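Local coordinates for protein NAD-dependent dehydrogenase (Rhizobium meliloti, PDB 4Z0P) that catalyses the NADPH-dependent reduction of glyoxylate and hydroxypyruvate to their hydroxy acids, at residues E31-A36 with Q41-S46; W54-D59 with L81-L86; M109-H114 with T194-G199; A217-N222 with G226-I231. All blocks are in the same frame, centred on the assembly; numbering follows the deposited sequence. Where two conformers were deposited one is given.

Interaction 1 of 4, residues E31-A36 with Q41-S46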
# COMPACT_ATOMS: atom_id res chain seq x y z
N GLU A 31 -16.46 28.64 25.98
CA GLU A 31 -17.70 28.10 25.44
C GLU A 31 -17.43 27.65 24.01
O GLU A 31 -16.76 28.37 23.26
CB GLU A 31 -18.80 29.16 25.46
CG GLU A 31 -20.15 28.59 25.02
CD GLU A 31 -21.27 29.62 24.92
OE1 GLU A 31 -21.03 30.83 25.13
OE2 GLU A 31 -22.40 29.19 24.60
N VAL A 32 -17.90 26.46 23.65
CA VAL A 32 -17.76 25.92 22.29
C VAL A 32 -19.17 25.93 21.72
O VAL A 32 -20.08 25.42 22.34
CB VAL A 32 -17.18 24.50 22.29
CG1 VAL A 32 -17.06 23.98 20.87
CG2 VAL A 32 -15.81 24.52 22.96
N ILE A 33 -19.34 26.54 20.56
CA ILE A 33 -20.64 26.72 19.93
C ILE A 33 -20.61 25.91 18.64
O ILE A 33 -20.08 26.36 17.62
CB ILE A 33 -20.92 28.21 19.66
CG1 ILE A 33 -20.83 29.03 20.95
CG2 ILE A 33 -22.27 28.40 19.03
CD1 ILE A 33 -20.87 30.52 20.75
N ASP A 34 -21.16 24.70 18.70
CA ASP A 34 -21.20 23.79 17.57
C ASP A 34 -22.45 24.09 16.74
O ASP A 34 -23.58 23.80 17.17
CB ASP A 34 -21.22 22.35 18.04
CG ASP A 34 -21.24 21.34 16.91
OD1 ASP A 34 -21.21 21.71 15.71
OD2 ASP A 34 -21.29 20.12 17.23
N LEU A 35 -22.24 24.64 15.56
CA LEU A 35 -23.35 25.03 14.70
C LEU A 35 -24.10 23.87 14.04
O LEU A 35 -25.13 24.09 13.41
CB LEU A 35 -22.93 26.09 13.70
CG LEU A 35 -22.37 27.40 14.29
CD1 LEU A 35 -22.10 28.44 13.20
CD2 LEU A 35 -23.30 28.02 15.33
N ALA A 36 -23.63 22.64 14.20
CA ALA A 36 -24.44 21.48 13.84
C ALA A 36 -25.60 21.23 14.80
O ALA A 36 -26.52 20.47 14.47
CB ALA A 36 -23.56 20.25 13.77
N GLN A 41 -29.02 27.67 16.24
CA GLN A 41 -29.34 28.21 14.91
C GLN A 41 -29.69 29.68 14.87
O GLN A 41 -29.79 30.24 13.79
CB GLN A 41 -30.54 27.47 14.27
CG GLN A 41 -30.26 26.05 14.03
CD GLN A 41 -31.40 25.43 13.26
OE1 GLN A 41 -32.53 25.20 13.79
NE2 GLN A 41 -31.14 25.21 12.03
N GLU A 42 -30.00 30.27 16.02
CA GLU A 42 -30.35 31.69 16.10
C GLU A 42 -29.38 32.51 16.94
O GLU A 42 -29.54 33.71 17.06
CB GLU A 42 -31.75 31.84 16.65
CG GLU A 42 -32.78 31.35 15.63
CD GLU A 42 -34.20 31.58 16.05
OE1 GLU A 42 -34.46 32.35 17.00
OE2 GLU A 42 -35.10 30.96 15.44
N ARG A 43 -28.40 31.86 17.54
CA ARG A 43 -27.46 32.51 18.46
C ARG A 43 -26.76 33.63 17.68
O ARG A 43 -26.23 33.40 16.60
CB ARG A 43 -26.46 31.46 18.95
CG ARG A 43 -25.27 31.91 19.80
CD ARG A 43 -25.65 32.40 21.16
NE ARG A 43 -24.46 32.76 21.95
CZ ARG A 43 -23.71 31.91 22.66
NH1 ARG A 43 -24.00 30.61 22.71
NH2 ARG A 43 -22.68 32.38 23.35
N ASP A 44 -26.77 34.84 18.22
CA ASP A 44 -25.96 35.89 17.62
C ASP A 44 -24.48 35.59 17.89
O ASP A 44 -24.11 35.22 19.01
CB ASP A 44 -26.29 37.24 18.20
CG ASP A 44 -25.59 38.33 17.46
OD1 ASP A 44 -26.12 38.77 16.42
OD2 ASP A 44 -24.50 38.68 17.89
N LEU A 45 -23.64 35.73 16.87
CA LEU A 45 -22.25 35.35 16.98
C LEU A 45 -21.28 36.54 16.95
O LEU A 45 -20.07 36.34 16.74
CB LEU A 45 -21.89 34.31 15.92
CG LEU A 45 -22.74 33.03 15.95
CD1 LEU A 45 -22.41 32.12 14.77
CD2 LEU A 45 -22.55 32.29 17.27
N SER A 46 -21.80 37.74 17.18
CA SER A 46 -20.92 38.90 17.33
C SER A 46 -20.05 38.79 18.58
O SER A 46 -20.39 38.12 19.54
CB SER A 46 -21.73 40.19 17.41
OG SER A 46 -22.57 40.33 16.29

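Interaction 2 of 4, residues W54-D59 with L81-L86. With OXD (oxalic acid), chain C.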
# COMPACT_ATOMS: atom_id res chain seq x y z
N TRP A 54 -15.58 24.25 7.99
CA TRP A 54 -15.45 23.39 6.82
C TRP A 54 -16.81 23.29 6.15
O TRP A 54 -17.76 22.84 6.77
CB TRP A 54 -14.98 21.99 7.21
CG TRP A 54 -14.58 21.18 6.02
CD1 TRP A 54 -15.20 20.09 5.49
CD2 TRP A 54 -13.42 21.42 5.20
NE1 TRP A 54 -14.49 19.62 4.38
CE2 TRP A 54 -13.40 20.43 4.19
CE3 TRP A 54 -12.40 22.38 5.22
CZ2 TRP A 54 -12.39 20.38 3.21
CZ3 TRP A 54 -11.41 22.33 4.24
CH2 TRP A 54 -11.42 21.34 3.26
N LYS A 55 -16.89 23.73 4.89
CA LYS A 55 -18.13 23.73 4.12
C LYS A 55 -19.25 24.47 4.83
O LYS A 55 -20.40 24.02 4.87
CB LYS A 55 -18.53 22.28 3.74
CG LYS A 55 -17.58 21.66 2.76
CD LYS A 55 -17.97 20.20 2.51
CE LYS A 55 -17.43 19.71 1.20
NZ LYS A 55 -17.73 18.26 1.06
N SER A 56 -18.90 25.62 5.40
CA SER A 56 -19.81 26.37 6.25
C SER A 56 -20.90 27.10 5.41
O SER A 56 -20.76 27.27 4.22
CB SER A 56 -19.03 27.30 7.18
OG SER A 56 -18.05 28.02 6.50
N ALA A 57 -21.98 27.46 6.10
CA ALA A 57 -23.14 28.05 5.44
C ALA A 57 -22.80 29.46 4.92
O ALA A 57 -21.98 30.15 5.55
CB ALA A 57 -24.32 28.11 6.40
N PRO A 58 -23.41 29.88 3.80
CA PRO A 58 -23.07 31.18 3.21
C PRO A 58 -23.20 32.38 4.15
O PRO A 58 -22.48 33.36 3.96
CB PRO A 58 -24.05 31.31 2.03
CG PRO A 58 -24.47 29.92 1.71
CD PRO A 58 -24.41 29.15 2.99
N ASP A 59 -24.11 32.33 5.13
CA ASP A 59 -24.28 33.45 6.07
C ASP A 59 -23.35 33.48 7.30
O ASP A 59 -23.48 34.36 8.14
CB ASP A 59 -25.74 33.59 6.50
CG ASP A 59 -26.21 32.51 7.48
OD1 ASP A 59 -25.65 31.39 7.48
OD2 ASP A 59 -27.19 32.77 8.21
N LEU A 81 -12.06 30.42 1.09
CA LEU A 81 -11.71 31.72 0.47
C LEU A 81 -12.85 32.33 -0.31
O LEU A 81 -12.85 33.53 -0.53
CB LEU A 81 -10.48 31.58 -0.44
CG LEU A 81 -9.15 31.34 0.30
CD1 LEU A 81 -8.07 31.00 -0.71
CD2 LEU A 81 -8.73 32.57 1.09
N THR A 82 -13.83 31.51 -0.70
CA THR A 82 -14.98 32.00 -1.47
C THR A 82 -16.16 32.40 -0.62
O THR A 82 -17.13 32.96 -1.13
CB THR A 82 -15.51 30.94 -2.47
OG1 THR A 82 -16.16 29.86 -1.77
CG2 THR A 82 -14.37 30.40 -3.34
N LEU A 83 -16.10 32.13 0.68
CA LEU A 83 -17.26 32.41 1.54
C LEU A 83 -17.52 33.89 1.65
O LEU A 83 -16.61 34.72 1.86
CB LEU A 83 -17.12 31.75 2.91
CG LEU A 83 -17.14 30.24 2.91
CD1 LEU A 83 -16.60 29.75 4.24
CD2 LEU A 83 -18.53 29.69 2.63
N PRO A 84 -18.81 34.30 1.46
CA PRO A 84 -19.09 35.68 1.50
C PRO A 84 -18.75 36.29 2.88
O PRO A 84 -18.94 35.64 3.93
CB PRO A 84 -20.60 35.79 1.20
CG PRO A 84 -21.09 34.42 1.00
CD PRO A 84 -20.02 33.46 1.34
N GLY A 85 -18.16 37.46 2.82
CA GLY A 85 -17.76 38.21 3.98
C GLY A 85 -16.56 37.64 4.72
O GLY A 85 -16.31 38.05 5.85
N LEU A 86 -15.78 36.76 4.10
CA LEU A 86 -14.56 36.24 4.76
C LEU A 86 -13.75 37.41 5.29
O LEU A 86 -13.42 38.33 4.55
CB LEU A 86 -13.73 35.36 3.81
CG LEU A 86 -12.42 34.79 4.43
CD1 LEU A 86 -12.66 33.63 5.36
CD2 LEU A 86 -11.47 34.38 3.32
C1 OXD C . -8.58 19.00 3.10
C2 OXD C . -9.57 18.12 2.49
O3 OXD C . -8.09 18.72 4.22
O4 OXD C . -10.33 17.45 3.22
O5 OXD C . -8.26 20.03 2.47
O6 OXD C . -9.65 18.05 1.26
O HOH W 1 -20.00 33.25 5.33

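Interaction 3 of 4, residues M109-H114 with T194-G199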
# COMPACT_ATOMS: atom_id res chain seq x y z
N MET A 109 -1.28 3.33 -1.12
CA MET A 109 -2.25 2.30 -1.53
C MET A 109 -2.50 2.36 -3.04
O MET A 109 -2.52 1.32 -3.70
CB MET A 109 -3.55 2.41 -0.77
CG MET A 109 -4.48 1.26 -1.07
SD MET A 109 -5.93 1.26 0.03
CE MET A 109 -6.71 2.68 -0.57
N GLN A 110 -2.70 3.56 -3.58
CA GLN A 110 -2.99 3.65 -5.01
C GLN A 110 -1.79 3.20 -5.83
O GLN A 110 -1.94 2.49 -6.83
CB GLN A 110 -3.32 5.07 -5.45
CG GLN A 110 -4.43 5.74 -4.68
CD GLN A 110 -5.61 4.86 -4.40
OE1 GLN A 110 -6.15 4.19 -5.29
NE2 GLN A 110 -6.03 4.82 -3.13
N CYS A 111 -0.60 3.65 -5.45
CA CYS A 111 0.59 3.24 -6.23
C CYS A 111 0.77 1.71 -6.19
O CYS A 111 1.16 1.11 -7.19
CB CYS A 111 1.85 3.96 -5.74
SG CYS A 111 1.79 5.74 -6.13
N LEU A 112 0.50 1.07 -5.05
CA LEU A 112 0.59 -0.38 -4.97
C LEU A 112 -0.51 -1.09 -5.73
O LEU A 112 -0.23 -2.10 -6.44
CB LEU A 112 0.65 -0.85 -3.52
CG LEU A 112 1.92 -0.46 -2.76
CD1 LEU A 112 1.78 -0.79 -1.27
CD2 LEU A 112 3.17 -1.09 -3.34
N LEU A 113 -1.74 -0.58 -5.65
CA LEU A 113 -2.86 -1.17 -6.40
C LEU A 113 -2.56 -1.19 -7.89
O LEU A 113 -2.81 -2.18 -8.58
CB LEU A 113 -4.15 -0.40 -6.14
CG LEU A 113 -4.88 -0.61 -4.80
CD1 LEU A 113 -5.98 0.43 -4.69
CD2 LEU A 113 -5.47 -2.00 -4.78
N HIS A 114 -2.04 -0.08 -8.41
CA HIS A 114 -1.68 -0.02 -9.83
C HIS A 114 -0.44 -0.86 -10.17
O HIS A 114 -0.45 -1.64 -11.12
CB HIS A 114 -1.55 1.43 -10.28
CG HIS A 114 -2.86 2.14 -10.30
ND1 HIS A 114 -3.84 1.90 -11.25
CD2 HIS A 114 -3.36 3.08 -9.48
CE1 HIS A 114 -4.88 2.67 -11.00
NE2 HIS A 114 -4.61 3.40 -9.94
N THR A 194 7.52 10.28 -16.08
CA THR A 194 6.58 9.83 -15.08
C THR A 194 5.69 8.72 -15.61
O THR A 194 5.02 8.89 -16.61
CB THR A 194 5.72 11.01 -14.58
OG1 THR A 194 6.59 11.91 -13.88
CG2 THR A 194 4.62 10.52 -13.63
N ASP A 195 5.66 7.59 -14.90
CA ASP A 195 4.73 6.49 -15.17
C ASP A 195 3.43 6.60 -14.40
O ASP A 195 2.36 6.35 -14.94
CB ASP A 195 5.38 5.14 -14.83
CG ASP A 195 6.69 4.89 -15.57
OD1 ASP A 195 6.71 5.04 -16.82
OD2 ASP A 195 7.72 4.52 -14.90
N PHE A 196 3.53 6.88 -13.10
CA PHE A 196 2.36 7.12 -12.24
C PHE A 196 2.40 8.57 -11.81
O PHE A 196 3.28 8.97 -11.05
CB PHE A 196 2.39 6.28 -10.95
CG PHE A 196 2.23 4.77 -11.11
CD1 PHE A 196 2.11 4.13 -12.34
CD2 PHE A 196 2.25 3.98 -9.95
CE1 PHE A 196 1.97 2.74 -12.40
CE2 PHE A 196 2.13 2.60 -10.02
CZ PHE A 196 2.00 1.98 -11.25
N LEU A 197 1.43 9.36 -12.27
CA LEU A 197 1.32 10.77 -11.91
C LEU A 197 0.43 10.92 -10.70
O LEU A 197 -0.72 10.49 -10.74
CB LEU A 197 0.73 11.57 -13.07
CG LEU A 197 0.57 13.08 -12.81
CD1 LEU A 197 1.91 13.74 -12.58
CD2 LEU A 197 -0.13 13.74 -13.98
N VAL A 198 0.94 11.57 -9.65
CA VAL A 198 0.19 11.83 -8.42
C VAL A 198 -0.01 13.33 -8.27
O VAL A 198 0.97 14.08 -8.21
CB VAL A 198 0.92 11.31 -7.18
CG1 VAL A 198 0.20 11.69 -5.89
CG2 VAL A 198 1.03 9.78 -7.25
N GLY A 199 -1.26 13.75 -8.18
CA GLY A 199 -1.61 15.14 -7.93
C GLY A 199 -1.86 15.42 -6.44
O GLY A 199 -2.79 14.88 -5.84

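Interaction 4 of 4, residues A217-N222 with G226-I231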
# COMPACT_ATOMS: atom_id res chain seq x y z
N ALA A 217 -0.96 13.10 -22.38
CA ALA A 217 -0.18 12.72 -23.57
C ALA A 217 1.34 12.89 -23.44
O ALA A 217 2.08 12.30 -24.23
CB ALA A 217 -0.69 13.48 -24.78
N LYS A 218 1.79 13.70 -22.48
CA LYS A 218 3.21 13.90 -22.22
C LYS A 218 3.80 12.93 -21.20
O LYS A 218 5.02 12.86 -21.07
CB LYS A 218 3.48 15.34 -21.80
CG LYS A 218 3.24 16.35 -22.91
CD LYS A 218 3.51 17.75 -22.37
CE LYS A 218 3.24 18.84 -23.40
NZ LYS A 218 1.84 19.33 -23.30
N LEU A 219 2.95 12.17 -20.52
CA LEU A 219 3.43 11.16 -19.56
C LEU A 219 4.16 10.03 -20.26
O LEU A 219 3.97 9.79 -21.45
CB LEU A 219 2.26 10.64 -18.73
CG LEU A 219 1.64 11.67 -17.77
CD1 LEU A 219 0.34 11.15 -17.14
CD2 LEU A 219 2.62 12.02 -16.66
N SER A 220 5.04 9.37 -19.52
CA SER A 220 5.83 8.30 -20.10
C SER A 220 5.00 7.12 -20.58
O SER A 220 4.07 6.67 -19.90
CB SER A 220 6.85 7.78 -19.08
OG SER A 220 7.73 6.88 -19.75
N ARG A 221 5.38 6.60 -21.75
CA ARG A 221 4.87 5.30 -22.23
C ARG A 221 5.94 4.23 -22.17
O ARG A 221 5.73 3.13 -22.67
CB ARG A 221 4.35 5.43 -23.65
CG ARG A 221 3.53 6.71 -23.78
CD ARG A 221 2.47 6.64 -24.83
NE ARG A 221 1.47 5.66 -24.45
CZ ARG A 221 0.38 5.87 -23.70
NH1 ARG A 221 -0.43 4.83 -23.51
NH2 ARG A 221 0.06 7.07 -23.19
N ASN A 222 7.07 4.55 -21.54
CA ASN A 222 8.24 3.67 -21.48
C ASN A 222 8.29 2.78 -20.26
O ASN A 222 9.24 2.01 -20.11
CB ASN A 222 9.52 4.52 -21.56
CG ASN A 222 9.66 5.22 -22.90
OD1 ASN A 222 9.33 4.65 -23.92
ND2 ASN A 222 10.11 6.47 -22.89
N GLY A 226 3.51 0.20 -20.28
CA GLY A 226 3.36 0.86 -21.59
C GLY A 226 2.38 2.00 -21.66
O GLY A 226 2.11 2.52 -22.74
N ALA A 227 1.82 2.41 -20.52
CA ALA A 227 0.83 3.46 -20.46
C ALA A 227 0.82 4.00 -19.04
O ALA A 227 0.93 3.24 -18.09
CB ALA A 227 -0.56 2.92 -20.81
N PRO A 228 0.68 5.31 -18.90
CA PRO A 228 0.72 5.91 -17.57
C PRO A 228 -0.61 5.79 -16.80
O PRO A 228 -1.66 5.52 -17.39
CB PRO A 228 1.02 7.38 -17.89
CG PRO A 228 0.35 7.60 -19.22
CD PRO A 228 0.58 6.33 -19.95
N VAL A 229 -0.53 6.04 -15.50
CA VAL A 229 -1.65 6.12 -14.57
C VAL A 229 -1.75 7.51 -13.96
O VAL A 229 -0.73 8.15 -13.69
CB VAL A 229 -1.45 5.07 -13.45
CG1 VAL A 229 -2.47 5.18 -12.34
CG2 VAL A 229 -1.51 3.69 -14.08
N PHE A 230 -2.98 7.97 -13.73
CA PHE A 230 -3.25 9.26 -13.10
C PHE A 230 -3.92 9.07 -11.75
O PHE A 230 -4.97 8.43 -11.65
CB PHE A 230 -4.16 10.11 -13.98
CG PHE A 230 -4.54 11.43 -13.38
CD1 PHE A 230 -3.56 12.30 -12.90
CD2 PHE A 230 -5.86 11.84 -13.32
CE1 PHE A 230 -3.90 13.55 -12.37
CE2 PHE A 230 -6.20 13.08 -12.79
CZ PHE A 230 -5.22 13.94 -12.32
N ILE A 231 -3.32 9.68 -10.73
CA ILE A 231 -3.81 9.55 -9.35
C ILE A 231 -3.98 10.95 -8.80
O ILE A 231 -3.00 11.74 -8.79
CB ILE A 231 -2.78 8.78 -8.50
CG1 ILE A 231 -2.65 7.34 -9.00
CG2 ILE A 231 -3.11 8.85 -7.00
CD1 ILE A 231 -1.36 6.71 -8.55

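Interaction 1 of 4, residues E31-A36 with Q41-S46
Just ahead of strand 32-34, outermost within its chain in a five-stranded parallel sheet, E31 forms an end-on salt bridge with R43 of the loop leading toward strand 50-54. The guanidinium presents both terminal nitrogens to one carboxylate: R43 NH1 to E31 OE2 and R43 NH2 to E31 OE1 are each 2.9 Å. Both bonds are nearly straight and lie close to the guanidinium plane. They meet the oxygens on the syn side but well out of the carboxylate plane, because the two flat groups are turned 29° against each other. E31 reaches across with its chain extended, whereas R43 bends at chi2 (68°). This bend helps to bring the guanidinium over the buried I33, whose CD1 lies 3.4 Å above the guanidinium plane, toward its rim. A long arginine suits this place, pairing with charge at its edge and covering an alkyl group with its face. Were R43 replaced by an alanine, the E31 carboxylate would probably lose its mate and I33 CD1 its cover on this side. Deeper in, L35 CD1 and L45 CD1 meet tip to tip at 4.0 Å, and L45 CD2 is 4.3 Å from I33 CD1. The two leucines also rest on L60 and R63 of helix 60-63 and on I9 of strand 8-12, while backbone bonds from I33 and L35 to V8 and V10 fasten the strand into the sheet.

Interaction 2 of 4, residues W54-D59 with L81-L86
The indole of W54 meets oxalate obliquely, while farther along the same segment P58 packs against the ring of P84. W54 CH2 is 3.5 Å from oxalate O5, and the six-membered part of the indole makes the approach. The W54 side chain leaves the backbone away from segment 81-86, and its first torsion, with CG anti to the backbone N (chi1 -168°), then carries the indole on to the oxalate; the F14 ring meets the indole with their planes about 50° apart. Two pairs share the contact between the segments, P58 with P84 and S56 with L83. P84 CG comes 3.4 Å from P58 O, with P84 CD close by, and P58 CB lies 4.4 Å from P84 CG. Two acceptors cannot bond to each other, so one water supplies the hydrogens that bridge them, donating to P58 O at 2.8 Å and to P84 O at 3.0 Å. Beside them L83 turns its branched end toward S56, its CD2 lying 3.7 Å from S56 O; on helix 60-63, F61 also touches L83. The L81-L86 loop takes its shape from a type II beta turn, closed by L86 N to L83 O at 3.1 Å. P84 suits its second position and G85, with its positive phi of 72°, its third. This Pro-Gly pairing is characteristic of type II turns, here facing the loop that follows W54, a residue of the oxalate pocket.

Interaction 3 of 4, residues M109-H114 with T194-G199
F196 points its ring at helix 97-115, in the helix-on-sheet packing of the Rossmann-type cofactor-binding domain. Strand 196-199 and the helix segment run nearly antiparallel, their axes 160° apart and 10.3 Å from each other. With CG anti to its carbonyl carbon (chi1 -68°), the F196 side chain extends toward the helix between C111 and H114. The flat ring suits this place because two sorts of surface meet it: the backbone oxygen of C111 comes to its edge, and the aliphatic start of H114 approaches obliquely, H114 CB lying 3.7 Å from F196 CZ. The imidazole itself leads off in another direction, where H114 NE2 is hydrogen-bonded to S257 OG and the ring meets Y279 edge-to-face. C111, small and apolar enough for a buried position, sets its SG 4.2 Å from F196 CD2 and 4.3 Å from V198 CG2, thus touching both inward-facing residues of the strand. The helix also serves the dimer, for L113 packs on L113 of the second subunit. The closest approach across the contact is that of the ring edge to the helix backbone: F196 CE2 stands 3.3 Å from C111 O, which lies near the ring plane.

Interaction 4 of 4, residues A217-N222 with G226-I231
The loop leading into strand 229-232 folds back on itself, so that L219, S220 and R221 pack on G226, A227 and P228. An ST turn shapes its first arm: N222 N donates to S220 OG at 3.0 Å. P228 has three neighbours on this arm. On its CB and CG edge lies L219, with CB to CB at 3.6 Å, and P228 CD approaches S220 O at 3.5 Å. R221 bends at chi3 (66°) and lays one guanidinium face on A227 CA and P228 CD; R221 NH2 is 3.4 Å from P228 CD. That choice of residue pays twice, since the flat group lies with one face over alkyl surface while NH1 and NH2 donate to the carbonyls of G251 and V252. Where the two backbones come closest, G226 CA approaches R221 O at 3.5 Å in a C-H...O contact; G226 has a positive phi, which favours glycine. Replacing P228 with a glycine would probably open a gap beside L219 and leave the R221 guanidinium with less to rest on. Beyond P228 the chain enters strand 229-232, parallel to its neighbour 196-199, so this folded-back loop is the last part of the beta-alpha-beta crossover between these strands that is characteristic of Rossmann-type folds.

The four contacts follow one another along the chain in two pairs. Interactions 1 and 2, with centres 15 Å apart, lie about the five-stranded parallel sheet, the first at its outermost strand 32-34 and the second in loops following strands 50-54 and 69-72. Interactions 3 and 4, with centres 10 Å apart, belong to the seven-stranded sheet of the NADPH-binding domain and touch through neighbouring strands 196-199 and 229-232, where G199 N to I231 O is a probable hydrogen bond of 2.7 Å. The pairs lie on opposite sides of the chain's centre, interactions 1 and 4 being 50 Å apart between centres, consistent with a two-domain dehydrogenase binding cofactor and one oxalate between its domains.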